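Local atomic coordinates of phosphoribosylamine--glycine ligase (Thermotoga maritima, PDB entry 1VKZ), a protein that catalyses the ATP-dependent ligation of glycine to 5-phospho-beta-D-ribosylamine, giving glycinamide ribonucleotide in the de novo pathway of purine biosynthesis. Residues I30-A35 and L355-G360; A199-N204 and E250-T255; N204-V209 and G258-G263; M232-P237 and T295-T300. All coordinates share one frame; numbering follows the deposited sequence.

Overall arrangement
Contact 1 begins near the N terminus, on helix 25-36 of the Rossmann-like N-terminal part, and closes the longest loop by packing on strand 356-364 in the C-terminal part. The other three contacts all fall within that loop. Going along the chain, strand 195-204 opens contact 2, the turn after it opens contact 3, and strand 233-236 opens contact 4. Helix 242-261 then closes contacts 2 and 3, and helix 294-301 closes contact 4, so these three loops cross one another. Contacts 2 and 3 share Asn204 and tie one sheet of the ATP-grasp region to its helix. Contact 4 touches contact 1, and both reach the six-stranded antiparallel sheet.

Contact 1. Residues I30-A35 and L355-G360; sequences IGWAFA and LIFFAG
Trp32 swings its indole away from its own backbone N (chi1 167°), out from helix 25-36, while Phe357 sends its ring to the side opposite its carbonyl carbon (chi1 -64°), and the two side chains meet crossing at about a right angle. The pair is edge-to-face: the rim of the phenyl ring points at the face of the five-membered ring of Trp32, with the planes 74° apart and the centroids separated by 5.5 Å. Phe357 CE1 leads the approach, 3.8 Å from Trp32 CG, and Phe357 CZ follows above the border of the benzene half, 4.0 Å from Trp32 CE3. CE1 sits above the indole plane but toward its rim. Leu355, two residues earlier, arrives from the direction opposite to Trp32 and sets a single methyl above the same face of the indole, CD1 lying 3.8 Å from Trp32 NE1 and 3.9 Å from Trp32 CE2. Leu355 and Phe357 thus share one side of the tryptophan. Around this cluster, Val299 and Pro303 also pack against Trp32, while Glu296 and Thr300 of helix 294-301 touch Phe357, and Met379 of the adjacent strand touches both Leu355 and Phe357. The contact thereby joins a helix of the Rossmann-like N-terminal part to the antiparallel sheet of the C-terminal part, away from the predicted nucleotide and metal sites. Its chemistry is apolar and aromatic throughout, so shape and ring orientation, with no charged group involved across it, make the fit between these two segments.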
loop_
_atom_site.group_PDB
_atom_site.type_symbol
_atom_site.label_atom_id
_atom_site.label_comp_id
_atom_site.label_asym_id
_atom_site.label_seq_id
_atom_site.Cartn_x
_atom_site.Cartn_y
_atom_site.Cartn_z
ATOM N N ILE A 30 1.242 4.458 -11.545
ATOM C CA ILE A 30 1.257 5.908 -11.377
ATOM C C ILE A 30 1.941 6.607 -12.574
ATOM O O ILE A 30 1.396 7.526 -13.158
ATOM C CB ILE A 30 1.887 6.285 -10.067
ATOM C CG1 ILE A 30 0.988 5.828 -8.915
ATOM C CG2 ILE A 30 2.038 7.769 -10.001
ATOM C CD1 ILE A 30 1.636 5.891 -7.565
ATOM N N GLY A 31 3.080 6.092 -12.988
ATOM C CA GLY A 31 3.739 6.609 -14.178
ATOM C C GLY A 31 2.973 6.384 -15.447
ATOM O O GLY A 31 3.118 7.106 -16.387
ATOM N N TRP A 32 2.179 5.325 -15.492
ATOM C CA TRP A 32 1.438 4.999 -16.710
ATOM C C TRP A 32 0.371 6.080 -16.939
ATOM O O TRP A 32 0.292 6.641 -18.009
ATOM C CB TRP A 32 0.852 3.588 -16.591
ATOM C CG TRP A 32 -0.163 3.251 -17.628
ATOM C CD1 TRP A 32 0.064 2.807 -18.890
ATOM C CD2 TRP A 32 -1.590 3.313 -17.474
ATOM N NE1 TRP A 32 -1.131 2.594 -19.541
ATOM C CE2 TRP A 32 -2.163 2.905 -18.700
ATOM C CE3 TRP A 32 -2.445 3.658 -16.414
ATOM C CZ2 TRP A 32 -3.545 2.835 -18.898
ATOM C CZ3 TRP A 32 -3.830 3.609 -16.629
ATOM C CH2 TRP A 32 -4.355 3.187 -17.853
ATOM N N ALA A 33 -0.385 6.400 -15.886
ATOM C CA ALA A 33 -1.402 7.451 -15.904
ATOM C C ALA A 33 -0.876 8.831 -16.309
ATOM O O ALA A 33 -1.471 9.542 -17.134
ATOM C CB ALA A 33 -2.030 7.562 -14.557
ATOM N N PHE A 34 0.237 9.227 -15.727
ATOM C CA PHE A 34 0.830 10.511 -16.068
ATOM C C PHE A 34 1.261 10.582 -17.526
ATOM O O PHE A 34 1.063 11.589 -18.199
ATOM C CB PHE A 34 2.015 10.823 -15.142
ATOM C CG PHE A 34 1.596 11.427 -13.869
ATOM C CD1 PHE A 34 1.246 12.756 -13.819
ATOM C CD2 PHE A 34 1.414 10.657 -12.752
ATOM C CE1 PHE A 34 0.803 13.324 -12.661
ATOM C CE2 PHE A 34 0.968 11.235 -11.574
ATOM C CZ PHE A 34 0.679 12.579 -11.533
ATOM N N ALA A 35 1.869 9.508 -18.001
ATOM C CA ALA A 35 2.382 9.455 -19.347
ATOM C C ALA A 35 1.214 9.465 -20.313
ATOM O O ALA A 35 1.322 10.017 -21.425
ATOM C CB ALA A 35 3.248 8.197 -19.531
ATOM N N LEU A 355 -3.319 -4.693 -20.743
ATOM C CA LEU A 355 -2.806 -3.804 -19.751
ATOM C C LEU A 355 -2.086 -4.602 -18.687
ATOM O O LEU A 355 -2.697 -5.269 -17.884
ATOM C CB LEU A 355 -3.931 -2.999 -19.131
ATOM C CG LEU A 355 -3.430 -1.875 -18.238
ATOM C CD1 LEU A 355 -2.504 -0.964 -19.026
ATOM C CD2 LEU A 355 -4.636 -1.110 -17.670
ATOM N N ILE A 356 -0.768 -4.493 -18.674
ATOM C CA ILE A 356 0.058 -5.111 -17.653
ATOM C C ILE A 356 0.828 -4.021 -16.941
ATOM O O ILE A 356 1.246 -3.051 -17.555
ATOM C CB ILE A 356 1.048 -6.125 -18.285
ATOM C CG1 ILE A 356 0.297 -7.165 -19.086
ATOM C CG2 ILE A 356 1.889 -6.855 -17.198
ATOM C CD1 ILE A 356 1.188 -8.067 -19.821
ATOM N N PHE A 357 0.967 -4.158 -15.625
ATOM C CA PHE A 357 1.876 -3.340 -14.861
ATOM C C PHE A 357 2.963 -4.269 -14.391
ATOM O O PHE A 357 2.685 -5.346 -13.920
ATOM C CB PHE A 357 1.176 -2.689 -13.693
ATOM C CG PHE A 357 0.108 -1.732 -14.097
ATOM C CD1 PHE A 357 0.399 -0.659 -14.944
ATOM C CD2 PHE A 357 -1.170 -1.865 -13.622
ATOM C CE1 PHE A 357 -0.587 0.245 -15.315
ATOM C CE2 PHE A 357 -2.156 -0.974 -13.999
ATOM C CZ PHE A 357 -1.868 0.078 -14.832
ATOM N N PHE A 358 4.201 -3.833 -14.544
ATOM C CA PHE A 358 5.369 -4.617 -14.261
ATOM C C PHE A 358 5.936 -4.225 -12.927
ATOM O O PHE A 358 5.929 -3.048 -12.539
ATOM C CB PHE A 358 6.415 -4.365 -15.331
ATOM C CG PHE A 358 5.990 -4.812 -16.704
ATOM C CD1 PHE A 358 5.280 -3.968 -17.531
ATOM C CD2 PHE A 358 6.330 -6.065 -17.171
ATOM C CE1 PHE A 358 4.881 -4.369 -18.762
ATOM C CE2 PHE A 358 5.936 -6.465 -18.426
ATOM C CZ PHE A 358 5.205 -5.613 -19.218
ATOM N N ALA A 359 6.462 -5.217 -12.221
ATOM C CA ALA A 359 7.080 -4.986 -10.919
ATOM C C ALA A 359 8.408 -5.710 -10.923
ATOM O O ALA A 359 9.416 -5.161 -11.391
ATOM C CB ALA A 359 6.183 -5.491 -9.812
ATOM N N GLY A 360 8.422 -6.943 -10.436
ATOM C CA GLY A 360 9.658 -7.724 -10.366
ATOM C C GLY A 360 10.086 -8.298 -11.708
ATOM O O GLY A 360 10.116 -9.519 -11.884
#

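Contact 2. Residues A199-N204 and E250-T255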
loop_
_atom_site.group_PDB
_atom_site.type_symbol
_atom_site.label_atom_id
_atom_site.label_comp_id
_atom_site.label_asym_id
_atom_site.label_seq_id
_atom_site.Cartn_x
_atom_site.Cartn_y
_atom_site.Cartn_z
ATOM N N ALA A 199 -8.996 2.555 3.214
ATOM C CA ALA A 199 -9.408 3.789 2.610
ATOM C C ALA A 199 -8.166 4.639 2.296
ATOM O O ALA A 199 -7.242 4.684 3.057
ATOM C CB ALA A 199 -10.367 4.478 3.504
HETATM N N MSE A 200 -8.168 5.280 1.143
HETATM C CA MSE A 200 -7.027 5.996 0.616
HETATM C C MSE A 200 -7.456 7.361 0.150
HETATM O O MSE A 200 -8.506 7.546 -0.459
HETATM C CB MSE A 200 -6.433 5.256 -0.595
HETATM C CG MSE A 200 -5.160 4.480 -0.314
HETATM SE SE MSE A 200 -4.972 2.891 -1.506
HETATM C CE MSE A 200 -6.217 1.713 -0.389
ATOM N N ALA A 201 -6.607 8.330 0.391
ATOM C CA ALA A 201 -6.915 9.666 -0.048
ATOM C C ALA A 201 -5.676 10.409 -0.562
ATOM O O ALA A 201 -4.532 10.186 -0.106
ATOM C CB ALA A 201 -7.578 10.424 1.075
ATOM N N VAL A 202 -5.939 11.295 -1.522
ATOM C CA VAL A 202 -4.996 12.343 -1.909
ATOM C C VAL A 202 -5.293 13.502 -0.988
ATOM O O VAL A 202 -6.444 13.862 -0.796
ATOM C CB VAL A 202 -5.147 12.785 -3.387
ATOM C CG1 VAL A 202 -3.972 13.621 -3.794
ATOM C CG2 VAL A 202 -5.239 11.583 -4.319
ATOM N N VAL A 203 -4.239 14.071 -0.435
ATOM C CA VAL A 203 -4.305 14.972 0.695
ATOM C C VAL A 203 -3.395 16.206 0.484
ATOM O O VAL A 203 -2.271 16.088 -0.015
ATOM C CB VAL A 203 -3.856 14.274 1.982
ATOM C CG1 VAL A 203 -3.800 15.281 3.133
ATOM C CG2 VAL A 203 -4.777 13.109 2.334
ATOM N N ASN A 204 -3.919 17.377 0.865
ATOM C CA ASN A 204 -3.162 18.646 0.959
ATOM C C ASN A 204 -3.644 19.353 2.187
ATOM O O ASN A 204 -4.725 19.927 2.187
ATOM C CB ASN A 204 -3.388 19.555 -0.274
ATOM C CG ASN A 204 -2.694 20.945 -0.152
ATOM O OD1 ASN A 204 -1.649 21.114 0.503
ATOM N ND2 ASN A 204 -3.273 21.928 -0.821
ATOM N N GLU A 250 -14.757 11.326 8.422
ATOM C CA GLU A 250 -14.537 11.911 9.734
ATOM C C GLU A 250 -13.221 11.433 10.322
ATOM O O GLU A 250 -12.549 12.195 11.004
ATOM C CB GLU A 250 -15.713 11.567 10.652
ATOM C CG GLU A 250 -15.657 12.182 12.039
ATOM C CD GLU A 250 -16.961 12.000 12.821
ATOM O OE1 GLU A 250 -18.065 12.222 12.236
ATOM O OE2 GLU A 250 -16.882 11.649 14.028
ATOM N N LEU A 251 -12.848 10.180 10.047
ATOM C CA LEU A 251 -11.520 9.663 10.430
ATOM C C LEU A 251 -10.398 10.424 9.743
ATOM O O LEU A 251 -9.375 10.741 10.378
ATOM C CB LEU A 251 -11.398 8.164 10.126
ATOM C CG LEU A 251 -12.146 7.227 11.075
ATOM C CD1 LEU A 251 -12.041 5.747 10.615
ATOM C CD2 LEU A 251 -11.673 7.414 12.523
ATOM N N PHE A 252 -10.574 10.697 8.452
ATOM C CA PHE A 252 -9.622 11.519 7.696
ATOM C C PHE A 252 -9.506 12.939 8.247
ATOM O O PHE A 252 -8.386 13.445 8.436
ATOM C CB PHE A 252 -10.020 11.567 6.232
ATOM C CG PHE A 252 -9.526 10.413 5.441
ATOM C CD1 PHE A 252 -8.176 10.232 5.245
ATOM C CD2 PHE A 252 -10.410 9.514 4.875
ATOM C CE1 PHE A 252 -7.722 9.157 4.509
ATOM C CE2 PHE A 252 -9.963 8.453 4.132
ATOM C CZ PHE A 252 -8.631 8.274 3.947
ATOM N N ASP A 253 -10.653 13.562 8.522
ATOM C CA ASP A 253 -10.653 14.905 9.077
ATOM C C ASP A 253 -9.923 14.978 10.412
ATOM O O ASP A 253 -9.139 15.910 10.626
ATOM C CB ASP A 253 -12.076 15.466 9.227
ATOM C CG ASP A 253 -12.478 16.375 8.064
ATOM O OD1 ASP A 253 -11.566 16.989 7.427
ATOM O OD2 ASP A 253 -13.690 16.542 7.737
ATOM N N LYS A 254 -10.186 14.030 11.314
ATOM C CA LYS A 254 -9.638 14.117 12.668
ATOM C C LYS A 254 -8.152 13.823 12.642
ATOM O O LYS A 254 -7.390 14.417 13.388
ATOM C CB LYS A 254 -10.366 13.203 13.642
ATOM C CG LYS A 254 -11.566 13.811 14.402
ATOM C CD LYS A 254 -12.142 12.740 15.360
ATOM C CE LYS A 254 -12.950 13.308 16.538
ATOM N NZ LYS A 254 -14.397 13.590 16.208
ATOM N N THR A 255 -7.747 12.945 11.726
ATOM C CA THR A 255 -6.334 12.635 11.471
ATOM C C THR A 255 -5.585 13.824 10.912
ATOM O O THR A 255 -4.475 14.124 11.344
ATOM C CB THR A 255 -6.223 11.465 10.494
ATOM O OG1 THR A 255 -6.789 10.287 11.085
ATOM C CG2 THR A 255 -4.757 11.082 10.251
#
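The ring of Phe252 carries the CB of Ala201 over one face, while the carbonyl O of Ala199 comes in at the ring edge, near its plane. This is a helix laid on an antiparallel sheet within the ATP-grasp fold, helix 242-261 covering strand 195-204 at an angle of 51° between the short segments. Ala201 CB makes a CH-pi contact 4.1 Å from the centroid of the Phe252 ring, and its nearest ring carbon, Phe252 CE1, is 3.7 Å away. The CB of Ala199 meets the ring rim at Phe252 CE2, 4.0 Å off. Ala201 thus covers a face and Ala199, two positions earlier, borders the rim; Phe208, Ile210 and Leu272 pack round it as well. Replacing Phe252 by an alanine here would probably open a gap beneath the helix and leave the methyls of Ala199 and Ala201 without their partner. Met200, a selenomethionine, points away from the helix, and its side chain lies about 7 Å from that of Asn287, a predicted magnesium ligand. Just before Phe252, Leu251 O accepts from Thr255 N and, at 2.7 Å, from Thr255 OG1, on opposite faces of its carbonyl plane.

Contact 3. Residues N204-V209 and G258-G263; sequences NGRNFV and GVEKEG
Arg206 and Glu260 form a salt bridge, NH1 of the arginine donating to OE1 of the glutamate at 2.8 Å. The bond is bent (132° at the hydrogen). OE1 lies in the plane of the guanidinium, at its edge, whereas NH1 stands well above the carboxylate plane, 56° out of it. The two flat groups are therefore turned steeply against each other instead of pairing side by side. The second carboxylate oxygen, OE2 of Glu260, lies against the aliphatic part of the arginine, 3.1 Å from Arg206 CG. Arg206 reaches this position by folding back at chi2 and chi3, while Glu260 runs extended beyond CG, and the two side chains cross at about a right angle. With an alanine in place of Glu260, the guanidinium of Arg206 would probably lose its mate across this contact and be set free to turn. Further out, Leu256 and Trp257 of helix 242-261 also touch the arginine. Both bridging residues touch a crystal neighbour, so the lattice may influence their conformations. The backbone that positions Arg206 is a type II' turn from Asn204 to Asn207, with Gly205 at positive phi (61°) and a bond in each direction between the end residues. Past Glu260 the helix finishes in a Schellman motif at Gly263, whose N bonds to Glu260 O at 2.8 Å. The salt bridge thus links the tip of a tight two-residue beta hairpin, strands 195-204 and 207-210, to the C-terminal turn of the helix covering that sheet, at the surface of the ATP-grasp fold.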
loop_
_atom_site.group_PDB
_atom_site.type_symbol
_atom_site.label_atom_id
_atom_site.label_comp_id
_atom_site.label_asym_id
_atom_site.label_seq_id
_atom_site.Cartn_x
_atom_site.Cartn_y
_atom_site.Cartn_z
ATOM N N ASN A 204 -3.919 17.377 0.865
ATOM C CA ASN A 204 -3.162 18.646 0.959
ATOM C C ASN A 204 -3.644 19.353 2.187
ATOM O O ASN A 204 -4.725 19.927 2.187
ATOM C CB ASN A 204 -3.388 19.555 -0.274
ATOM C CG ASN A 204 -2.694 20.945 -0.152
ATOM O OD1 ASN A 204 -1.649 21.114 0.503
ATOM N ND2 ASN A 204 -3.273 21.928 -0.821
ATOM N N GLY A 205 -2.843 19.284 3.241
ATOM C CA GLY A 205 -3.159 19.905 4.505
ATOM C C GLY A 205 -4.429 19.300 5.018
ATOM O O GLY A 205 -4.438 18.117 5.316
ATOM N N ARG A 206 -5.503 20.092 5.085
ATOM C CA ARG A 206 -6.793 19.625 5.597
ATOM C C ARG A 206 -7.765 19.205 4.510
ATOM O O ARG A 206 -8.791 18.602 4.804
ATOM C CB ARG A 206 -7.434 20.697 6.465
ATOM C CG ARG A 206 -6.757 20.865 7.807
ATOM C CD ARG A 206 -7.200 19.872 8.862
ATOM N NE ARG A 206 -8.466 20.209 9.526
ATOM C CZ ARG A 206 -8.622 21.184 10.413
ATOM N NH1 ARG A 206 -7.598 21.959 10.739
ATOM N NH2 ARG A 206 -9.814 21.413 10.964
ATOM N N ASN A 207 -7.434 19.501 3.257
ATOM C CA ASN A 207 -8.199 19.043 2.122
ATOM C C ASN A 207 -7.793 17.646 1.732
ATOM O O ASN A 207 -6.613 17.336 1.763
ATOM C CB ASN A 207 -7.943 19.975 0.967
ATOM C CG ASN A 207 -8.202 21.378 1.345
ATOM O OD1 ASN A 207 -9.177 21.637 2.040
ATOM N ND2 ASN A 207 -7.313 22.300 0.953
ATOM N N PHE A 208 -8.769 16.809 1.374
ATOM C CA PHE A 208 -8.502 15.465 0.864
ATOM C C PHE A 208 -9.600 14.988 -0.092
ATOM O O PHE A 208 -10.746 15.428 0.000
ATOM C CB PHE A 208 -8.342 14.455 2.020
ATOM C CG PHE A 208 -9.569 14.313 2.886
ATOM C CD1 PHE A 208 -9.795 15.174 3.941
ATOM C CD2 PHE A 208 -10.472 13.321 2.658
ATOM C CE1 PHE A 208 -10.929 15.040 4.747
ATOM C CE2 PHE A 208 -11.614 13.201 3.452
ATOM C CZ PHE A 208 -11.832 14.062 4.492
ATOM N N VAL A 209 -9.251 14.077 -0.996
ATOM C CA VAL A 209 -10.262 13.369 -1.776
ATOM C C VAL A 209 -10.059 11.907 -1.511
ATOM O O VAL A 209 -8.936 11.425 -1.511
ATOM C CB VAL A 209 -10.250 13.708 -3.298
ATOM C CG1 VAL A 209 -10.008 15.193 -3.492
ATOM C CG2 VAL A 209 -9.231 12.926 -4.087
ATOM N N GLY A 258 -5.302 16.532 13.565
ATOM C CA GLY A 258 -4.261 16.149 14.494
ATOM C C GLY A 258 -2.874 16.470 13.973
ATOM O O GLY A 258 -2.044 16.987 14.713
ATOM N N VAL A 259 -2.622 16.202 12.691
ATOM C CA VAL A 259 -1.335 16.584 12.047
ATOM C C VAL A 259 -1.113 18.095 12.106
ATOM O O VAL A 259 -0.005 18.558 12.423
ATOM C CB VAL A 259 -1.251 16.132 10.570
ATOM C CG1 VAL A 259 0.096 16.546 9.950
ATOM C CG2 VAL A 259 -1.439 14.616 10.422
ATOM N N GLU A 260 -2.147 18.869 11.785
ATOM C CA GLU A 260 -2.027 20.318 11.821
ATOM C C GLU A 260 -1.783 20.773 13.244
ATOM O O GLU A 260 -0.912 21.582 13.473
ATOM C CB GLU A 260 -3.265 21.012 11.264
ATOM C CG GLU A 260 -3.186 21.376 9.786
ATOM C CD GLU A 260 -4.257 22.408 9.385
ATOM O OE1 GLU A 260 -5.037 22.907 10.266
ATOM O OE2 GLU A 260 -4.317 22.727 8.168
ATOM N N LYS A 261 -2.545 20.249 14.197
ATOM C CA LYS A 261 -2.310 20.586 15.574
ATOM C C LYS A 261 -0.905 20.171 16.099
ATOM O O LYS A 261 -0.372 20.814 17.006
ATOM C CB LYS A 261 -3.424 20.045 16.471
ATOM C CG LYS A 261 -3.352 20.618 17.895
ATOM C CD LYS A 261 -4.651 21.230 18.316
ATOM C CE LYS A 261 -4.524 21.899 19.646
ATOM N NZ LYS A 261 -4.157 20.960 20.733
ATOM N N GLU A 262 -0.290 19.133 15.520
ATOM C CA GLU A 262 1.133 18.844 15.829
ATOM C C GLU A 262 2.120 19.827 15.163
ATOM O O GLU A 262 3.307 19.811 15.476
ATOM C CB GLU A 262 1.518 17.385 15.491
ATOM C CG GLU A 262 0.944 16.330 16.433
ATOM C CD GLU A 262 1.152 16.647 17.906
ATOM O OE1 GLU A 262 2.172 17.296 18.238
ATOM O OE2 GLU A 262 0.296 16.262 18.742
ATOM N N GLY A 263 1.638 20.684 14.266
ATOM C CA GLY A 263 2.433 21.769 13.708
ATOM C C GLY A 263 2.861 21.547 12.277
ATOM O O GLY A 263 3.610 22.349 11.709
#

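Contact 4. Residues M232-P237 and T295-T300; sequences MGSWGP and TEVIVT
Strand 233-236 and helix 294-301 run in roughly the same direction, their short segments 28° apart with axes closing to 7.8 Å. Trp235 and Val297 are the residues whose CA atoms come nearest, at 6.2 Å. Val297 carries the contact from the helix, with its two methyls spread along the strand. CG1, held opposite the valine's own backbone N (chi1 178°), presses on the peptide link between Trp235 and Gly236, 3.5 Å from Gly236 N and 3.7 Å from Trp235 C. CG2 reaches back toward Ser234, where it lies 3.7 Å from Ser234 O; its still closer approach to the serine hydroxyl is doubtful in the model. Trp235 points away from the helix, its side chain packing on Val329 and Ala411, so its backbone and not its indole meets Val297. A cis peptide bond then leads into Pro237. On the helix, Thr300 OG1 bonds back to Glu296 O at 2.7 Å, sharing that acceptor with Thr300 N from the opposite face of the carbonyl. The strand's backbone pairs on one side with Arg215 and Tyr217 and on the other with Ala328 and Asp330, in the six-stranded antiparallel sheet, and Ala328 also packs on Val297. Methyl groups lying on a strand backbone already paired within its sheet make this buried joint one of van der Waals fit, consistent with a glycine at Gly236, where a CB would point at the helix and come tightly against Val297 CG1.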
loop_
_atom_site.group_PDB
_atom_site.type_symbol
_atom_site.label_atom_id
_atom_site.label_comp_id
_atom_site.label_asym_id
_atom_site.label_seq_id
_atom_site.Cartn_x
_atom_site.Cartn_y
_atom_site.Cartn_z
HETATM N N MSE A 232 -2.235 -10.306 -3.543
HETATM C CA MSE A 232 -2.324 -11.213 -4.715
HETATM C C MSE A 232 -3.358 -10.800 -5.799
HETATM O O MSE A 232 -3.509 -11.448 -6.838
HETATM C CB MSE A 232 -2.569 -12.635 -4.258
HETATM C CG MSE A 232 -1.371 -13.202 -3.540
HETATM SE SE MSE A 232 0.205 -13.337 -4.735
HETATM C CE MSE A 232 -0.272 -15.073 -5.777
ATOM N N GLY A 233 -4.063 -9.720 -5.544
ATOM C CA GLY A 233 -4.887 -9.125 -6.561
ATOM C C GLY A 233 -5.801 -8.142 -5.892
ATOM O O GLY A 233 -5.820 -8.021 -4.661
ATOM N N SER A 234 -6.568 -7.436 -6.709
ATOM C CA SER A 234 -7.622 -6.591 -6.195
ATOM C C SER A 234 -8.594 -6.280 -7.300
ATOM O O SER A 234 -8.356 -6.551 -8.482
ATOM C CB SER A 234 -7.060 -5.314 -5.596
ATOM O OG SER A 234 -6.333 -4.650 -6.586
ATOM N N TRP A 235 -9.728 -5.757 -6.897
ATOM C CA TRP A 235 -10.639 -5.266 -7.862
ATOM C C TRP A 235 -11.345 -4.081 -7.289
ATOM O O TRP A 235 -11.258 -3.816 -6.097
ATOM C CB TRP A 235 -11.609 -6.336 -8.264
ATOM C CG TRP A 235 -12.487 -6.767 -7.187
ATOM C CD1 TRP A 235 -12.289 -7.820 -6.303
ATOM C CD2 TRP A 235 -13.752 -6.209 -6.863
ATOM N NE1 TRP A 235 -13.357 -7.922 -5.443
ATOM C CE2 TRP A 235 -14.272 -6.946 -5.762
ATOM C CE3 TRP A 235 -14.511 -5.160 -7.385
ATOM C CZ2 TRP A 235 -15.514 -6.653 -5.188
ATOM C CZ3 TRP A 235 -15.734 -4.877 -6.815
ATOM C CH2 TRP A 235 -16.230 -5.622 -5.736
ATOM N N GLY A 236 -12.018 -3.346 -8.162
ATOM C CA GLY A 236 -12.830 -2.257 -7.719
ATOM C C GLY A 236 -13.659 -1.786 -8.873
ATOM O O GLY A 236 -13.467 -2.250 -10.013
ATOM N N PRO A 237 -14.555 -0.840 -8.586
ATOM C CA PRO A 237 -14.702 -0.296 -7.248
ATOM C C PRO A 237 -15.669 -1.095 -6.390
ATOM O O PRO A 237 -16.604 -1.659 -6.898
ATOM C CB PRO A 237 -15.228 1.110 -7.506
ATOM C CG PRO A 237 -15.981 1.011 -8.750
ATOM C CD PRO A 237 -15.479 -0.193 -9.528
ATOM N N THR A 295 -3.313 0.497 -5.980
ATOM C CA THR A 295 -3.035 1.607 -6.897
ATOM C C THR A 295 -3.303 1.248 -8.344
ATOM O O THR A 295 -3.924 2.022 -9.082
ATOM C CB THR A 295 -1.556 2.083 -6.745
ATOM O OG1 THR A 295 -1.320 2.654 -5.441
ATOM C CG2 THR A 295 -1.214 3.206 -7.745
ATOM N N GLU A 296 -2.821 0.081 -8.755
ATOM C CA GLU A 296 -3.068 -0.470 -10.108
ATOM C C GLU A 296 -4.550 -0.371 -10.429
ATOM O O GLU A 296 -4.928 0.095 -11.484
ATOM C CB GLU A 296 -2.616 -1.944 -10.189
ATOM C CG GLU A 296 -1.110 -2.158 -10.211
ATOM C CD GLU A 296 -0.420 -2.215 -8.853
ATOM O OE1 GLU A 296 -0.803 -1.522 -7.869
ATOM O OE2 GLU A 296 0.582 -2.949 -8.784
ATOM N N VAL A 297 -5.391 -0.792 -9.496
ATOM C CA VAL A 297 -6.830 -0.812 -9.739
ATOM C C VAL A 297 -7.416 0.593 -9.781
ATOM O O VAL A 297 -8.176 0.918 -10.672
ATOM C CB VAL A 297 -7.553 -1.685 -8.706
ATOM C CG1 VAL A 297 -9.047 -1.655 -8.933
ATOM C CG2 VAL A 297 -7.094 -3.094 -8.853
ATOM N N ILE A 298 -7.083 1.395 -8.788
ATOM C CA ILE A 298 -7.582 2.753 -8.659
ATOM C C ILE A 298 -7.227 3.533 -9.904
ATOM O O ILE A 298 -8.063 4.153 -10.516
ATOM C CB ILE A 298 -6.987 3.429 -7.387
ATOM C CG1 ILE A 298 -7.562 2.785 -6.113
ATOM C CG2 ILE A 298 -7.276 4.936 -7.386
ATOM C CD1 ILE A 298 -6.709 3.018 -4.757
ATOM N N VAL A 299 -5.964 3.488 -10.281
ATOM C CA VAL A 299 -5.467 4.169 -11.481
ATOM C C VAL A 299 -6.186 3.718 -12.756
ATOM O O VAL A 299 -6.531 4.528 -13.606
ATOM C CB VAL A 299 -3.943 3.941 -11.611
ATOM C CG1 VAL A 299 -3.413 4.420 -12.920
ATOM C CG2 VAL A 299 -3.206 4.652 -10.460
ATOM N N THR A 300 -6.419 2.417 -12.881
ATOM C CA THR A 300 -7.066 1.893 -14.068
ATOM C C THR A 300 -8.502 2.317 -14.074
ATOM O O THR A 300 -9.092 2.348 -15.114
ATOM C CB THR A 300 -6.983 0.359 -14.141
ATOM O OG1 THR A 300 -5.625 -0.053 -14.104
ATOM C CG2 THR A 300 -7.454 -0.151 -15.488
#